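Long-range contacts in anastral spindle 2, SAS 4 (Drosophila melanogaster, PDB 4BY2), which takes part in centriole assembly and probably acts as a tubulin-binding adaptor, here as the Sas-4 TCP domain fused to a proline-rich motif of Ana2: residues M12-A17 / L98-D103; D91-R96 / N108-T113; N157-I162 / W174-G179. One frame throughout, in Å; residues are numbered along the deposited sequence.

Interaction 1: M12-A17 / L98-D103; sequences MLPRLA and LYFNKD
Pro14 packs against Tyr99, Phe100 and Asn101 in a partly buried, mainly apolar contact, a proline set among aromatic and amide side chains where the extended Ana2 part of this fusion lies along a loop of the Sas-4 TCP domain. The loop is a type I turn from Tyr99 to Lys102, which brings three side chains round one proline ring. Tyr99 lies beneath it: Pro14 CA sits 4.2 Å above one face of the phenol, toward the rim, while Met12 C meets the ring edge. Phe100, with CG between its backbone N and carbonyl carbon (chi1 51°), crosses Pro14 at about a right angle, and its CZ comes 3.7 Å from Pro14 CD. The amide of Asn101 completes the grip, ND2 3.4 Å from Pro14 CB and OD1 3.5 Å from Pro14 CG, while ND2 also makes a weak bond to Asp103 OD2. Shortening Asn101 to an alanine removes the amide, and is likely to open a gap beside the Pro14 ring and cost Asp103 OD2 its weak bond. A water donates to Arg15 O (2.7 Å) and Asp103 OD2 (3.0 Å). Asp103 OD2 is also bonded to Tyr116 OH on strand 113-118, against which Pro14 and Arg15 lie; Asn84, just before strand 85-88, bonds to Met12 O and Phe100 N, so the peptide runs across the ends of neighbouring strands.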
loop_
_atom_site.group_PDB
_atom_site.type_symbol
_atom_site.label_atom_id
_atom_site.label_comp_id
_atom_site.label_asym_id
_atom_site.label_seq_id
_atom_site.Cartn_x
_atom_site.Cartn_y
_atom_site.Cartn_z
ATOM N N MET A 12 13.900 -7.808 12.087
ATOM C CA MET A 12 13.990 -7.527 13.531
ATOM C C MET A 12 14.052 -6.014 13.841
ATOM O O MET A 12 13.875 -5.622 14.997
ATOM C CB MET A 12 15.127 -8.314 14.221
ATOM C CG MET A 12 14.732 -9.739 14.608
ATOM S SD MET A 12 14.552 -10.880 13.204
ATOM C CE MET A 12 13.974 -12.337 14.038
ATOM N N LEU A 13 14.246 -5.175 12.803
ATOM C CA LEU A 13 14.270 -3.715 12.883
ATOM C C LEU A 13 13.030 -3.124 12.194
ATOM O O LEU A 13 12.652 -3.602 11.117
ATOM C CB LEU A 13 15.549 -3.146 12.256
ATOM C CG LEU A 13 16.736 -2.977 13.201
ATOM C CD1 LEU A 13 18.035 -2.889 12.427
ATOM C CD2 LEU A 13 16.566 -1.751 14.102
ATOM N N PRO A 14 12.377 -2.093 12.786
ATOM C CA PRO A 14 11.176 -1.528 12.151
ATOM C C PRO A 14 11.450 -0.762 10.861
ATOM O O PRO A 14 12.531 -0.197 10.687
ATOM C CB PRO A 14 10.585 -0.615 13.236
ATOM C CG PRO A 14 11.320 -0.952 14.500
ATOM C CD PRO A 14 12.668 -1.411 14.061
ATOM N N ARG A 15 10.460 -0.762 9.954
ATOM C CA ARG A 15 10.509 -0.072 8.662
ATOM C C ARG A 15 10.338 1.436 8.862
ATOM O O ARG A 15 9.758 1.865 9.864
ATOM C CB ARG A 15 9.382 -0.575 7.743
ATOM C CG ARG A 15 9.537 -1.996 7.226
ATOM C CD ARG A 15 8.289 -2.390 6.461
ATOM N NE ARG A 15 8.388 -3.718 5.855
ATOM C CZ ARG A 15 7.432 -4.280 5.123
ATOM N NH1 ARG A 15 6.291 -3.637 4.901
ATOM N NH2 ARG A 15 7.607 -5.489 4.607
ATOM N N LEU A 16 10.816 2.237 7.894
ATOM C CA LEU A 16 10.660 3.693 7.922
ATOM C C LEU A 16 9.267 4.039 7.389
ATOM O O LEU A 16 8.912 3.623 6.281
ATOM C CB LEU A 16 11.764 4.394 7.105
ATOM C CG LEU A 16 13.166 4.389 7.725
ATOM C CD1 LEU A 16 14.241 4.392 6.652
ATOM C CD2 LEU A 16 13.352 5.551 8.695
ATOM N N ALA A 17 8.465 4.752 8.211
ATOM C CA ALA A 17 7.084 5.146 7.909
ATOM C C ALA A 17 6.944 6.000 6.649
ATOM O O ALA A 17 7.623 7.022 6.532
ATOM C CB ALA A 17 6.454 5.851 9.101
ATOM N N LEU A 98 5.594 -8.268 16.882
ATOM C CA LEU A 98 5.163 -7.120 17.679
ATOM C C LEU A 98 6.423 -6.357 18.108
ATOM O O LEU A 98 7.072 -6.730 19.090
ATOM C CB LEU A 98 4.333 -7.567 18.902
ATOM C CG LEU A 98 2.937 -8.121 18.617
ATOM C CD1 LEU A 98 2.918 -9.646 18.697
ATOM C CD2 LEU A 98 1.921 -7.550 19.589
ATOM N N TYR A 99 6.798 -5.327 17.329
ATOM C CA TYR A 99 7.991 -4.509 17.567
ATOM C C TYR A 99 7.884 -3.647 18.828
ATOM O O TYR A 99 6.780 -3.393 19.315
ATOM C CB TYR A 99 8.309 -3.625 16.345
ATOM C CG TYR A 99 8.677 -4.381 15.087
ATOM C CD1 TYR A 99 9.995 -4.744 14.831
ATOM C CD2 TYR A 99 7.719 -4.671 14.120
ATOM C CE1 TYR A 99 10.344 -5.419 13.660
ATOM C CE2 TYR A 99 8.056 -5.342 12.945
ATOM C CZ TYR A 99 9.371 -5.715 12.719
ATOM O OH TYR A 99 9.705 -6.385 11.567
ATOM N N PHE A 100 9.047 -3.190 19.341
ATOM C CA PHE A 100 9.183 -2.329 20.523
ATOM C C PHE A 100 8.457 -0.983 20.371
ATOM O O PHE A 100 7.906 -0.473 21.350
ATOM C CB PHE A 100 10.668 -2.115 20.881
ATOM C CG PHE A 100 11.563 -1.656 19.749
ATOM C CD1 PHE A 100 11.762 -0.303 19.502
ATOM C CD2 PHE A 100 12.247 -2.578 18.964
ATOM C CE1 PHE A 100 12.595 0.120 18.460
ATOM C CE2 PHE A 100 13.080 -2.156 17.924
ATOM C CZ PHE A 100 13.253 -0.809 17.682
ATOM N N ASN A 101 8.433 -0.429 19.135
ATOM C CA ASN A 101 7.788 0.845 18.795
ATOM C C ASN A 101 6.277 0.715 18.473
ATOM O O ASN A 101 5.701 1.626 17.869
ATOM C CB ASN A 101 8.556 1.545 17.655
ATOM C CG ASN A 101 8.557 0.824 16.321
ATOM O OD1 ASN A 101 8.295 -0.376 16.215
ATOM N ND2 ASN A 101 8.886 1.548 15.265
ATOM N N LYS A 102 5.646 -0.415 18.893
ATOM C CA LYS A 102 4.225 -0.779 18.731
ATOM C C LYS A 102 3.848 -1.169 17.272
ATOM O O LYS A 102 2.672 -1.418 16.987
ATOM C CB LYS A 102 3.283 0.308 19.303
ATOM C CG LYS A 102 1.998 -0.227 19.929
ATOM C CD LYS A 102 0.879 0.817 19.897
ATOM C CE LYS A 102 -0.444 0.290 20.408
ATOM N NZ LYS A 102 -0.515 0.289 21.895
ATOM N N ASP A 103 4.849 -1.272 16.368
ATOM C CA ASP A 103 4.656 -1.679 14.968
ATOM C C ASP A 103 4.361 -3.172 14.889
ATOM O O ASP A 103 4.917 -3.948 15.669
ATOM C CB ASP A 103 5.901 -1.362 14.115
ATOM C CG ASP A 103 6.016 0.055 13.578
ATOM O OD1 ASP A 103 5.209 0.923 13.993
ATOM O OD2 ASP A 103 6.920 0.301 12.755
HETATM O O HOH W 1 7.769 2.887 11.414
#

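Interaction 2: D91-R96 / N108-T113; sequences DGMNLR and NIREGT
Met93 lies across the guanidinium of Arg110 at the surface of the Sas-4 TCP domain. The thioether chain of Met93 bends at both chi2 (-68°) and chi3 (-87°), which curls CE back to 3.9 Å from Ile109 CG2. Its CG lies over one face of the guanidinium, offset toward the rim, and the arginine is itself bent at chi3. Beyond Met93, Arg110 NH2 reaches Asp91 OD1 in a 3.2 Å salt bridge, with carboxylate and guanidinium planes 70° apart, not the coplanar two-bond arrangement. Asp91 OD1 has further work: through its anti lone pair it accepts from Met93 N (3.1 Å), forming an Asx turn, and it also bonds to Ser89 OG. These bonds probably fix the carboxylate for the arginine. In Ile109, CG1 lies beside the backbone N and the chain runs on extended, which brings CD1 to 3.8 Å from Leu95 CD1. Its own N donates almost straight to Met93 O (2.8 Å), next to the antiparallel non-hydrogen-bonded pair Asn94 and Asn108. The loop ahead of strand 94-98 thus packs on the one following the adjacent antiparallel strand 104-108, a hairpin turn into strand 113-118 in which Gly112 and Thr113 both face Asn108 as a G1 beta bulge.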
loop_
_atom_site.group_PDB
_atom_site.type_symbol
_atom_site.label_atom_id
_atom_site.label_comp_id
_atom_site.label_asym_id
_atom_site.label_seq_id
_atom_site.Cartn_x
_atom_site.Cartn_y
_atom_site.Cartn_z
ATOM N N ASP A 91 0.858 -24.285 12.991
ATOM C CA ASP A 91 1.109 -24.749 11.624
ATOM C C ASP A 91 2.332 -24.080 10.971
ATOM O O ASP A 91 2.896 -24.628 10.018
ATOM C CB ASP A 91 -0.148 -24.536 10.757
ATOM C CG ASP A 91 -0.906 -23.254 11.072
ATOM O OD1 ASP A 91 -0.465 -22.174 10.619
ATOM O OD2 ASP A 91 -1.934 -23.331 11.778
ATOM N N GLY A 92 2.715 -22.910 11.486
ATOM C CA GLY A 92 3.839 -22.121 10.989
ATOM C C GLY A 92 3.534 -21.366 9.710
ATOM O O GLY A 92 4.452 -21.052 8.948
ATOM N N MET A 93 2.239 -21.065 9.469
ATOM C CA MET A 93 1.747 -20.360 8.277
ATOM C C MET A 93 1.424 -18.894 8.573
ATOM O O MET A 93 1.594 -18.047 7.696
ATOM C CB MET A 93 0.515 -21.067 7.675
ATOM C CG MET A 93 0.741 -22.525 7.331
ATOM S SD MET A 93 1.881 -22.791 5.955
ATOM C CE MET A 93 0.760 -22.691 4.581
ATOM N N ASN A 94 0.947 -18.603 9.801
ATOM C CA ASN A 94 0.610 -17.254 10.255
ATOM C C ASN A 94 1.598 -16.759 11.324
ATOM O O ASN A 94 1.697 -17.338 12.410
ATOM C CB ASN A 94 -0.841 -17.183 10.735
ATOM C CG ASN A 94 -1.855 -17.296 9.617
ATOM O OD1 ASN A 94 -1.866 -18.257 8.836
ATOM N ND2 ASN A 94 -2.745 -16.320 9.527
ATOM N N LEU A 95 2.350 -15.701 10.988
ATOM C CA LEU A 95 3.363 -15.097 11.857
ATOM C C LEU A 95 3.031 -13.634 12.141
ATOM O O LEU A 95 2.443 -12.972 11.285
ATOM C CB LEU A 95 4.752 -15.170 11.190
ATOM C CG LEU A 95 5.296 -16.555 10.845
ATOM C CD1 LEU A 95 5.093 -16.870 9.375
ATOM C CD2 LEU A 95 6.768 -16.647 11.166
ATOM N N ARG A 96 3.410 -13.126 13.332
ATOM C CA ARG A 96 3.223 -11.715 13.680
ATOM C C ARG A 96 4.332 -11.210 14.615
ATOM O O ARG A 96 4.555 -11.769 15.691
ATOM C CB ARG A 96 1.803 -11.369 14.186
ATOM C CG ARG A 96 1.348 -11.987 15.504
ATOM C CD ARG A 96 -0.046 -11.506 15.880
ATOM N NE ARG A 96 -0.093 -10.058 16.114
ATOM C CZ ARG A 96 -1.207 -9.331 16.120
ATOM N NH1 ARG A 96 -2.385 -9.902 15.898
ATOM N NH2 ARG A 96 -1.151 -8.025 16.341
ATOM N N ASN A 108 1.208 -13.955 6.406
ATOM C CA ASN A 108 0.227 -14.997 6.105
ATOM C C ASN A 108 0.731 -15.779 4.888
ATOM O O ASN A 108 0.680 -15.269 3.768
ATOM C CB ASN A 108 -1.151 -14.380 5.824
ATOM C CG ASN A 108 -1.590 -13.334 6.820
ATOM O OD1 ASN A 108 -1.194 -12.161 6.748
ATOM N ND2 ASN A 108 -2.445 -13.727 7.753
ATOM N N ILE A 109 1.270 -16.990 5.116
ATOM C CA ILE A 109 1.819 -17.851 4.060
ATOM C C ILE A 109 0.688 -18.462 3.215
ATOM O O ILE A 109 0.868 -18.659 2.010
ATOM C CB ILE A 109 2.825 -18.900 4.639
ATOM C CG1 ILE A 109 4.051 -18.188 5.264
ATOM C CG2 ILE A 109 3.278 -19.927 3.579
ATOM C CD1 ILE A 109 4.867 -19.012 6.250
ATOM N N ARG A 110 -0.482 -18.717 3.834
ATOM C CA ARG A 110 -1.645 -19.273 3.135
ATOM C C ARG A 110 -2.267 -18.258 2.174
ATOM O O ARG A 110 -2.661 -18.623 1.064
ATOM C CB ARG A 110 -2.689 -19.802 4.129
ATOM C CG ARG A 110 -2.758 -21.317 4.163
ATOM C CD ARG A 110 -3.854 -21.815 5.077
ATOM N NE ARG A 110 -3.429 -21.887 6.474
ATOM C CZ ARG A 110 -2.885 -22.958 7.043
ATOM N NH1 ARG A 110 -2.668 -24.058 6.332
ATOM N NH2 ARG A 110 -2.555 -22.938 8.325
ATOM N N GLU A 111 -2.329 -16.985 2.596
ATOM C CA GLU A 111 -2.888 -15.889 1.802
ATOM C C GLU A 111 -1.819 -15.183 0.944
ATOM O O GLU A 111 -2.169 -14.360 0.097
ATOM C CB GLU A 111 -3.633 -14.879 2.701
ATOM C CG GLU A 111 -4.775 -15.471 3.516
ATOM C CD GLU A 111 -4.432 -15.869 4.941
ATOM O OE1 GLU A 111 -3.464 -16.638 5.140
ATOM O OE2 GLU A 111 -5.166 -15.441 5.861
ATOM N N GLY A 112 -0.543 -15.517 1.169
ATOM C CA GLY A 112 0.603 -14.934 0.472
ATOM C C GLY A 112 0.713 -13.434 0.681
ATOM O O GLY A 112 0.978 -12.693 -0.268
ATOM N N THR A 113 0.464 -12.973 1.922
ATOM C CA THR A 113 0.467 -11.549 2.255
ATOM C C THR A 113 1.384 -11.167 3.409
ATOM O O THR A 113 1.524 -11.907 4.383
ATOM C CB THR A 113 -0.963 -11.032 2.523
ATOM O OG1 THR A 113 -1.598 -11.842 3.512
ATOM C CG2 THR A 113 -1.820 -10.979 1.269
#

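Interaction 3: N157-I162 / W174-G179; sequences NNSIKI and WRYADG
Lys161 lays its aliphatic chain over one face of the Trp174 indole, while the hydroxyl of Tyr176 stands 3.7 Å above the opposite face, toward the rim. Lys161 and Trp174 form an antiparallel non-hydrogen-bonded pair, which puts both side chains on one sheet face. With CG anti to its backbone N (chi1 -173°) and the chain extended beyond, the lysine crosses the indole obliquely. Its CB lies 3.9 Å from the centroid of the six-membered ring and 9° off the normal, a CH-pi contact, and CD comes 3.7 Å from CZ2 of Trp174. Ser159 CB approaches the indole edge at CZ3, so the ring is held from three directions. Ser159 OG, weakly bonded to Asn157 OD1, lies 3.5 Å from Tyr176 CD2. Beneath these groups Ile160 N donates to Arg175 O (2.8 Å), and Arg175 N returns the bond to Ile160 O (2.9 Å). Ile162 CD1 touches Arg175 CG. The lysine ammonium makes a weak bond to Val24 O in the Ana2 part of the fusion. Within the TCP domain, this hairpin of strands 160-163 and 170-175 is flanked by strand 151-154, which Ile160 touches, and by strand 181-185, where Leu182 meets both Trp174 and Tyr176.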
loop_
_atom_site.group_PDB
_atom_site.type_symbol
_atom_site.label_atom_id
_atom_site.label_comp_id
_atom_site.label_asym_id
_atom_site.label_seq_id
_atom_site.Cartn_x
_atom_site.Cartn_y
_atom_site.Cartn_z
ATOM N N ASN A 157 -11.508 12.167 -1.540
ATOM C CA ASN A 157 -12.624 12.776 -2.275
ATOM C C ASN A 157 -13.105 11.893 -3.453
ATOM O O ASN A 157 -13.754 12.387 -4.379
ATOM C CB ASN A 157 -12.266 14.207 -2.729
ATOM C CG ASN A 157 -11.025 14.349 -3.588
ATOM O OD1 ASN A 157 -10.459 13.380 -4.107
ATOM N ND2 ASN A 157 -10.578 15.582 -3.767
ATOM N N ASN A 158 -12.778 10.580 -3.395
ATOM C CA ASN A 158 -13.112 9.520 -4.358
ATOM C C ASN A 158 -12.472 9.706 -5.756
ATOM O O ASN A 158 -12.825 8.974 -6.685
ATOM C CB ASN A 158 -14.628 9.301 -4.459
ATOM C CG ASN A 158 -15.234 8.795 -3.176
ATOM O OD1 ASN A 158 -15.118 7.614 -2.827
ATOM N ND2 ASN A 158 -15.880 9.683 -2.435
ATOM N N SER A 159 -11.495 10.629 -5.887
ATOM C CA SER A 159 -10.768 10.864 -7.140
ATOM C C SER A 159 -9.583 9.903 -7.228
ATOM O O SER A 159 -8.891 9.691 -6.228
ATOM C CB SER A 159 -10.277 12.307 -7.225
ATOM O OG SER A 159 -11.359 13.222 -7.205
ATOM N N ILE A 160 -9.360 9.314 -8.412
ATOM C CA ILE A 160 -8.277 8.353 -8.638
ATOM C C ILE A 160 -7.235 8.911 -9.613
ATOM O O ILE A 160 -7.595 9.346 -10.706
ATOM C CB ILE A 160 -8.819 6.950 -9.067
ATOM C CG1 ILE A 160 -9.882 6.416 -8.074
ATOM C CG2 ILE A 160 -7.682 5.935 -9.239
ATOM C CD1 ILE A 160 -10.949 5.511 -8.690
ATOM N N LYS A 161 -5.950 8.885 -9.215
ATOM C CA LYS A 161 -4.826 9.336 -10.034
ATOM C C LYS A 161 -4.040 8.104 -10.503
ATOM O O LYS A 161 -3.538 7.342 -9.675
ATOM C CB LYS A 161 -3.931 10.306 -9.240
ATOM C CG LYS A 161 -2.825 10.980 -10.048
ATOM C CD LYS A 161 -1.884 11.759 -9.137
ATOM C CE LYS A 161 -0.737 12.382 -9.889
ATOM N NZ LYS A 161 0.184 13.109 -8.977
ATOM N N ILE A 162 -3.963 7.903 -11.829
ATOM C CA ILE A 162 -3.256 6.780 -12.453
ATOM C C ILE A 162 -2.001 7.311 -13.157
ATOM O O ILE A 162 -2.102 8.261 -13.934
ATOM C CB ILE A 162 -4.176 5.945 -13.404
ATOM C CG1 ILE A 162 -5.543 5.616 -12.761
ATOM C CG2 ILE A 162 -3.487 4.658 -13.870
ATOM C CD1 ILE A 162 -6.719 6.445 -13.269
ATOM N N TRP A 174 -6.781 10.818 -14.676
ATOM C CA TRP A 174 -7.657 11.115 -13.552
ATOM C C TRP A 174 -9.069 10.594 -13.753
ATOM O O TRP A 174 -9.633 10.742 -14.834
ATOM C CB TRP A 174 -7.687 12.625 -13.300
ATOM C CG TRP A 174 -6.481 13.150 -12.582
ATOM C CD1 TRP A 174 -5.316 13.589 -13.142
ATOM C CD2 TRP A 174 -6.340 13.329 -11.167
ATOM N NE1 TRP A 174 -4.456 14.027 -12.161
ATOM C CE2 TRP A 174 -5.061 13.882 -10.939
ATOM C CE3 TRP A 174 -7.175 13.076 -10.065
ATOM C CZ2 TRP A 174 -4.598 14.189 -9.655
ATOM C CZ3 TRP A 174 -6.714 13.377 -8.794
ATOM C CH2 TRP A 174 -5.439 13.924 -8.597
ATOM N N ARG A 175 -9.646 9.999 -12.696
ATOM C CA ARG A 175 -11.012 9.480 -12.687
ATOM C C ARG A 175 -11.727 10.045 -11.462
ATOM O O ARG A 175 -11.403 9.676 -10.332
ATOM C CB ARG A 175 -11.037 7.941 -12.712
ATOM C CG ARG A 175 -10.619 7.343 -14.051
ATOM C CD ARG A 175 -11.073 5.903 -14.205
ATOM N NE ARG A 175 -10.624 5.323 -15.473
ATOM C CZ ARG A 175 -11.307 5.375 -16.614
ATOM N NH1 ARG A 175 -12.485 5.987 -16.663
ATOM N NH2 ARG A 175 -10.816 4.822 -17.714
ATOM N N TYR A 176 -12.663 10.980 -11.690
ATOM C CA TYR A 176 -13.414 11.671 -10.640
ATOM C C TYR A 176 -14.679 10.923 -10.204
ATOM O O TYR A 176 -15.118 10.000 -10.897
ATOM C CB TYR A 176 -13.724 13.121 -11.062
ATOM C CG TYR A 176 -12.483 13.944 -11.338
ATOM C CD1 TYR A 176 -11.919 13.988 -12.610
ATOM C CD2 TYR A 176 -11.868 14.677 -10.326
ATOM C CE1 TYR A 176 -10.765 14.728 -12.865
ATOM C CE2 TYR A 176 -10.718 15.426 -10.571
ATOM C CZ TYR A 176 -10.170 15.449 -11.844
ATOM O OH TYR A 176 -9.038 16.186 -12.094
ATOM N N ALA A 177 -15.246 11.320 -9.041
ATOM C CA ALA A 177 -16.444 10.732 -8.427
ATOM C C ALA A 177 -17.689 10.761 -9.327
ATOM O O ALA A 177 -18.469 9.805 -9.313
ATOM C CB ALA A 177 -16.737 11.413 -7.098
ATOM N N ASP A 178 -17.867 11.851 -10.102
ATOM C CA ASP A 178 -18.990 12.032 -11.028
ATOM C C ASP A 178 -18.896 11.107 -12.248
ATOM O O ASP A 178 -19.927 10.722 -12.804
ATOM C CB ASP A 178 -19.114 13.505 -11.467
ATOM C CG ASP A 178 -17.825 14.179 -11.913
ATOM O OD1 ASP A 178 -16.884 13.461 -12.319
ATOM O OD2 ASP A 178 -17.762 15.426 -11.867
ATOM N N GLY A 179 -17.668 10.774 -12.645
ATOM C CA GLY A 179 -17.391 9.900 -13.777
ATOM C C GLY A 179 -16.450 10.482 -14.812
ATOM O O GLY A 179 -16.094 9.791 -15.770
#

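In the fold
Interaction 1 is partly buried and joins the two parts of the fusion, whereas interactions 2 and 3 lie at the surface inside the TCP domain and hold its antiparallel strands together. Interactions 1 and 2 sit at the two ends of strand 94-98, their centres 19 Å apart. Interaction 3 lies across the chain's centre, farther along the same run of strands, its centre about 34 Å from the centre of either. The chemistry follows place: proline against aromatics with a water bridge where the Ana2 part lies on the TCP domain; one backbone bond, a salt bridge and thioether packing at the strand ends of interaction 2; and paired backbone bonds beneath a lysine-covered tryptophan in interaction 3.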